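Local coordinates for protein luciferase-like enzymeAMP-CoA-ligase (Zophobas atratus, PDB 4W8O) that is a luciferase-like member of the AMP-binding ligase family from a nonluminescent mealworm and probably activates carboxylic acids as adenylates for transfer to coenzyme A, at residues K9-F20 and R200-Y211. Residues are numbered along the deposited sequence; the frame is centred on the assembly and turned at random.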
loop_
_atom_site.group_PDB
_atom_site.type_symbol
_atom_site.label_atom_id
_atom_site.label_comp_id
_atom_site.label_asym_id
_atom_site.label_seq_id
_atom_site.Cartn_x
_atom_site.Cartn_y
_atom_site.Cartn_z
ATOM N N LYS A 9 6.168 20.103 -2.834
ATOM C CA LYS A 9 7.355 20.614 -2.163
ATOM C C LYS A 9 8.508 19.642 -2.346
ATOM O O LYS A 9 8.294 18.446 -2.549
ATOM C CB LYS A 9 7.087 20.829 -0.667
ATOM C CG LYS A 9 7.081 19.540 0.149
ATOM C CD LYS A 9 6.845 19.772 1.635
ATOM C CE LYS A 9 6.874 18.443 2.376
ATOM N NZ LYS A 9 6.426 18.539 3.789
ATOM N N GLU A 10 9.730 20.151 -2.259
ATOM C CA GLU A 10 10.911 19.307 -2.408
ATOM C C GLU A 10 11.234 18.556 -1.121
ATOM O O GLU A 10 10.846 18.967 -0.023
ATOM C CB GLU A 10 12.128 20.134 -2.856
ATOM C CG GLU A 10 12.176 20.411 -4.356
ATOM C CD GLU A 10 12.402 19.160 -5.202
ATOM O OE1 GLU A 10 12.242 19.247 -6.436
ATOM O OE2 GLU A 10 12.743 18.088 -4.652
ATOM N N PHE A 11 11.907 17.418 -1.283
ATOM C CA PHE A 11 12.585 16.749 -0.177
ATOM C C PHE A 11 13.832 16.090 -0.730
ATOM O O PHE A 11 13.982 15.971 -1.938
ATOM C CB PHE A 11 11.674 15.753 0.571
ATOM C CG PHE A 11 11.233 14.546 -0.239
ATOM C CD1 PHE A 11 12.038 13.422 -0.349
ATOM C CD2 PHE A 11 9.969 14.515 -0.831
ATOM C CE1 PHE A 11 11.612 12.311 -1.070
ATOM C CE2 PHE A 11 9.537 13.411 -1.551
ATOM C CZ PHE A 11 10.358 12.302 -1.667
ATOM N N HIS A 12 14.735 15.694 0.157
ATOM C CA HIS A 12 15.961 15.023 -0.237
ATOM C C HIS A 12 15.770 13.520 -0.023
ATOM O O HIS A 12 15.677 13.078 1.118
ATOM C CB HIS A 12 17.136 15.537 0.594
ATOM C CG HIS A 12 18.397 14.763 0.378
ATOM N ND1 HIS A 12 19.251 15.011 -0.675
ATOM C CD2 HIS A 12 18.927 13.717 1.056
ATOM C CE1 HIS A 12 20.263 14.163 -0.627
ATOM N NE2 HIS A 12 20.087 13.365 0.411
ATOM N N PRO A 13 15.688 12.730 -1.113
ATOM C CA PRO A 13 15.435 11.300 -0.892
ATOM C C PRO A 13 16.585 10.593 -0.190
ATOM O O PRO A 13 17.734 10.784 -0.565
ATOM C CB PRO A 13 15.238 10.751 -2.318
ATOM C CG PRO A 13 14.806 11.936 -3.123
ATOM C CD PRO A 13 15.606 13.076 -2.543
ATOM N N ASN A 14 16.275 9.814 0.844
ATOM C CA ASN A 14 17.275 9.018 1.550
ATOM C C ASN A 14 17.242 7.530 1.210
ATOM O O ASN A 14 18.159 6.796 1.571
ATOM C CB ASN A 14 17.119 9.193 3.063
ATOM C CG ASN A 14 17.551 10.565 3.534
ATOM O OD1 ASN A 14 18.622 11.046 3.169
ATOM N ND2 ASN A 14 16.723 11.204 4.351
ATOM N N PHE A 15 16.205 7.081 0.512
ATOM C CA PHE A 15 16.069 5.657 0.199
ATOM C C PHE A 15 15.977 5.421 -1.313
ATOM O O PHE A 15 15.111 4.674 -1.800
ATOM C CB PHE A 15 14.852 5.099 0.923
ATOM C CG PHE A 15 14.888 5.313 2.412
ATOM C CD1 PHE A 15 15.815 4.645 3.197
ATOM C CD2 PHE A 15 14.009 6.187 3.023
ATOM C CE1 PHE A 15 15.861 4.836 4.569
ATOM C CE2 PHE A 15 14.048 6.386 4.393
ATOM C CZ PHE A 15 14.974 5.706 5.169
ATOM N N ASP A 16 16.887 6.053 -2.050
ATOM C CA ASP A 16 16.889 5.987 -3.517
ATOM C C ASP A 16 18.077 5.227 -4.102
ATOM O O ASP A 16 18.221 5.163 -5.320
ATOM C CB ASP A 16 16.812 7.394 -4.119
ATOM C CG ASP A 16 17.993 8.281 -3.728
ATOM O OD1 ASP A 16 18.637 8.025 -2.686
ATOM O OD2 ASP A 16 18.265 9.242 -4.470
ATOM N N LYS A 17 18.898 4.620 -3.248
ATOM C CA LYS A 17 20.079 3.889 -3.701
ATOM C C LYS A 17 20.123 2.448 -3.185
ATOM O O LYS A 17 21.168 1.799 -3.228
ATOM C CB LYS A 17 21.347 4.642 -3.277
ATOM C CG LYS A 17 21.456 6.024 -3.902
ATOM C CD LYS A 17 22.688 6.765 -3.410
ATOM C CE LYS A 17 22.821 8.143 -4.050
ATOM N NZ LYS A 17 21.668 9.031 -3.717
ATOM N N ILE A 18 18.997 1.925 -2.720
ATOM C CA ILE A 18 19.000 0.579 -2.152
ATOM C C ILE A 18 17.806 -0.240 -2.608
ATOM O O ILE A 18 16.854 0.289 -3.167
ATOM C CB ILE A 18 19.014 0.627 -0.617
ATOM C CG1 ILE A 18 17.832 1.436 -0.095
ATOM C CG2 ILE A 18 20.332 1.217 -0.121
ATOM C CD1 ILE A 18 17.617 1.239 1.382
ATOM N N SER A 19 17.879 -1.542 -2.370
ATOM C CA SER A 19 16.781 -2.425 -2.679
ATOM C C SER A 19 15.736 -2.311 -1.576
ATOM O O SER A 19 16.021 -1.844 -0.485
ATOM C CB SER A 19 17.270 -3.863 -2.810
ATOM O OG SER A 19 17.688 -4.368 -1.552
ATOM N N PHE A 20 14.524 -2.751 -1.884
ATOM C CA PHE A 20 13.419 -2.786 -0.927
ATOM C C PHE A 20 13.768 -3.729 0.229
ATOM O O PHE A 20 13.454 -3.433 1.369
ATOM C CB PHE A 20 12.121 -3.223 -1.642
ATOM C CG PHE A 20 10.909 -3.290 -0.751
ATOM C CD1 PHE A 20 10.582 -2.240 0.096
ATOM C CD2 PHE A 20 10.072 -4.397 -0.785
ATOM C CE1 PHE A 20 9.462 -2.304 0.908
ATOM C CE2 PHE A 20 8.948 -4.465 0.019
ATOM C CZ PHE A 20 8.638 -3.417 0.866
ATOM N N ARG A 200 13.461 1.368 -6.541
ATOM C CA ARG A 200 13.484 2.821 -6.451
ATOM C C ARG A 200 12.079 3.414 -6.424
ATOM O O ARG A 200 11.757 4.201 -5.526
ATOM C CB ARG A 200 14.307 3.412 -7.590
ATOM C CG ARG A 200 15.798 3.191 -7.374
ATOM C CD ARG A 200 16.682 3.809 -8.453
ATOM N NE ARG A 200 16.399 5.219 -8.682
ATOM C CZ ARG A 200 16.143 5.767 -9.871
ATOM N NH1 ARG A 200 16.141 5.040 -10.993
ATOM N NH2 ARG A 200 15.898 7.071 -9.944
ATOM N N SER A 201 11.241 3.022 -7.385
ATOM C CA SER A 201 9.907 3.598 -7.484
ATOM C C SER A 201 9.052 3.274 -6.260
ATOM O O SER A 201 8.377 4.157 -5.736
ATOM C CB SER A 201 9.211 3.217 -8.795
ATOM O OG SER A 201 8.657 1.918 -8.784
ATOM N N PHE A 202 9.097 2.037 -5.772
ATOM C CA PHE A 202 8.300 1.703 -4.600
ATOM C C PHE A 202 8.791 2.445 -3.364
ATOM O O PHE A 202 7.990 2.944 -2.571
ATOM C CB PHE A 202 8.247 0.202 -4.302
ATOM C CG PHE A 202 7.216 -0.139 -3.261
ATOM C CD1 PHE A 202 5.866 -0.087 -3.572
ATOM C CD2 PHE A 202 7.582 -0.433 -1.962
ATOM C CE1 PHE A 202 4.897 -0.359 -2.618
ATOM C CE2 PHE A 202 6.625 -0.706 -1.006
ATOM C CZ PHE A 202 5.279 -0.662 -1.330
ATOM N N LEU A 203 10.106 2.517 -3.191
ATOM C CA LEU A 203 10.662 3.256 -2.073
ATOM C C LEU A 203 10.301 4.748 -2.124
ATOM O O LEU A 203 10.196 5.390 -1.074
ATOM C CB LEU A 203 12.177 3.051 -1.987
ATOM C CG LEU A 203 12.558 1.686 -1.397
ATOM C CD1 LEU A 203 14.056 1.461 -1.488
ATOM C CD2 LEU A 203 12.088 1.569 0.048
ATOM N N GLN A 204 10.091 5.295 -3.323
ATOM C CA GLN A 204 9.607 6.677 -3.430
ATOM C C GLN A 204 8.125 6.814 -3.113
ATOM O O GLN A 204 7.705 7.847 -2.599
ATOM C CB GLN A 204 9.949 7.301 -4.784
ATOM C CG GLN A 204 11.422 7.666 -4.919
ATOM C CD GLN A 204 11.965 8.428 -3.702
ATOM O OE1 GLN A 204 11.568 9.565 -3.440
ATOM N NE2 GLN A 204 12.867 7.795 -2.950
ATOM N N ILE A 205 7.327 5.786 -3.396
ATOM C CA ILE A 205 5.944 5.795 -2.920
ATOM C C ILE A 205 5.964 5.935 -1.394
ATOM O O ILE A 205 5.216 6.728 -0.821
ATOM C CB ILE A 205 5.168 4.518 -3.306
ATOM C CG1 ILE A 205 4.928 4.495 -4.817
ATOM C CG2 ILE A 205 3.844 4.460 -2.544
ATOM C CD1 ILE A 205 4.379 3.191 -5.351
ATOM N N VAL A 206 6.829 5.148 -0.758
ATOM C CA VAL A 206 6.949 5.120 0.689
ATOM C C VAL A 206 7.520 6.441 1.225
ATOM O O VAL A 206 6.983 7.014 2.169
ATOM C CB VAL A 206 7.844 3.945 1.154
ATOM C CG1 VAL A 206 8.141 4.048 2.640
ATOM C CG2 VAL A 206 7.183 2.610 0.826
ATOM N N GLU A 207 8.598 6.919 0.611
ATOM C CA GLU A 207 9.260 8.123 1.092
ATOM C C GLU A 207 8.407 9.374 0.853
ATOM O O GLU A 207 8.348 10.252 1.715
ATOM C CB GLU A 207 10.654 8.268 0.467
ATOM C CG GLU A 207 11.643 8.880 1.434
ATOM C CD GLU A 207 13.066 8.936 0.911
ATOM O OE1 GLU A 207 13.395 8.282 -0.105
ATOM O OE2 GLU A 207 13.861 9.644 1.545
ATOM N N THR A 208 7.736 9.440 -0.297
ATOM C CA THR A 208 6.840 10.553 -0.600
ATOM C C THR A 208 5.699 10.617 0.416
ATOM O O THR A 208 5.341 11.700 0.879
ATOM C CB THR A 208 6.270 10.447 -2.034
ATOM O OG1 THR A 208 7.341 10.590 -2.979
ATOM C CG2 THR A 208 5.200 11.509 -2.305
ATOM N N SER A 209 5.149 9.461 0.780
ATOM C CA SER A 209 4.088 9.411 1.789
ATOM C C SER A 209 4.569 9.916 3.170
ATOM O O SER A 209 3.813 10.559 3.900
ATOM C CB SER A 209 3.454 8.002 1.871
ATOM O OG SER A 209 4.259 7.059 2.563
ATOM N N PHE A 210 5.827 9.646 3.510
ATOM C CA PHE A 210 6.418 10.174 4.737
ATOM C C PHE A 210 6.481 11.709 4.734
ATOM O O PHE A 210 6.117 12.346 5.723
ATOM C CB PHE A 210 7.816 9.590 4.958
ATOM C CG PHE A 210 8.548 10.192 6.125
ATOM C CD1 PHE A 210 8.254 9.800 7.420
ATOM C CD2 PHE A 210 9.530 11.154 5.926
ATOM C CE1 PHE A 210 8.919 10.358 8.500
ATOM C CE2 PHE A 210 10.204 11.715 7.000
ATOM C CZ PHE A 210 9.900 11.312 8.290
ATOM N N TYR A 211 6.921 12.300 3.623
ATOM C CA TYR A 211 6.996 13.765 3.520
ATOM C C TYR A 211 5.640 14.455 3.334
ATOM O O TYR A 211 5.567 15.681 3.368
ATOM C CB TYR A 211 8.000 14.195 2.444
ATOM C CG TYR A 211 9.412 13.959 2.917
ATOM C CD1 TYR A 211 9.967 14.754 3.918
ATOM C CD2 TYR A 211 10.170 12.910 2.413
ATOM C CE1 TYR A 211 11.253 14.528 4.381
ATOM C CE2 TYR A 211 11.457 12.674 2.867
ATOM C CZ TYR A 211 11.990 13.485 3.852
ATOM O OH TYR A 211 13.256 13.253 4.311
HETATM O O HOH W 1 14.530 15.916 2.870
HETATM O O HOH W 2 13.758 10.525 4.351
HETATM O O HOH W 3 13.695 5.550 -4.069
#
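Glu207 rises from the second half of helix 199-211 and fits its carboxylate into the bend that the chain makes at Pro13–Phe15, its two oxygens suited to two successive amides. Extended beyond CG (chi2 175°), it sets Glu207 OE2 an unusually short 2.5 Å from Asn14 N, nearly straight and on the syn lone pair. Phe15 N meets Glu207 OE1 at 3.1 Å from above the carboxylate plane. From the opposite face, one turn back, Gln204 NE2 gives Glu207 OE1 a second bond of 2.9 Å. Were Glu207 cut back to an alanine, the amides of Asn14 and Phe15, and Gln204 NE2 beside them, would probably lose this shared acceptor, leaving the bend less firmly held. Toward the helix end two flat rings can lie face on face: Phe11 and Tyr211 form an offset stack, planes 15° apart, with Phe11 CB over the centre of the Tyr211 face. The CZ end of Phe11 points into the notch between Gln204 OE1 and Thr208 OG1, both near the ring plane. In this AMP-binding (ANL superfamily) enzyme the loop between strand 6-7 and helix 20-30 runs along helix 199-211. Branched Leu203 supplies the next bump, its CD1 methyl entering the chain's curve between the carbonyl oxygens of Phe15 and Ile18 and meeting Ile18 CG1 at 4.0 Å. Its other methyl, CD2, borders the edge of Phe20, whose face receives the edge of Phe202, the planes 75° apart, beside strand 179-184.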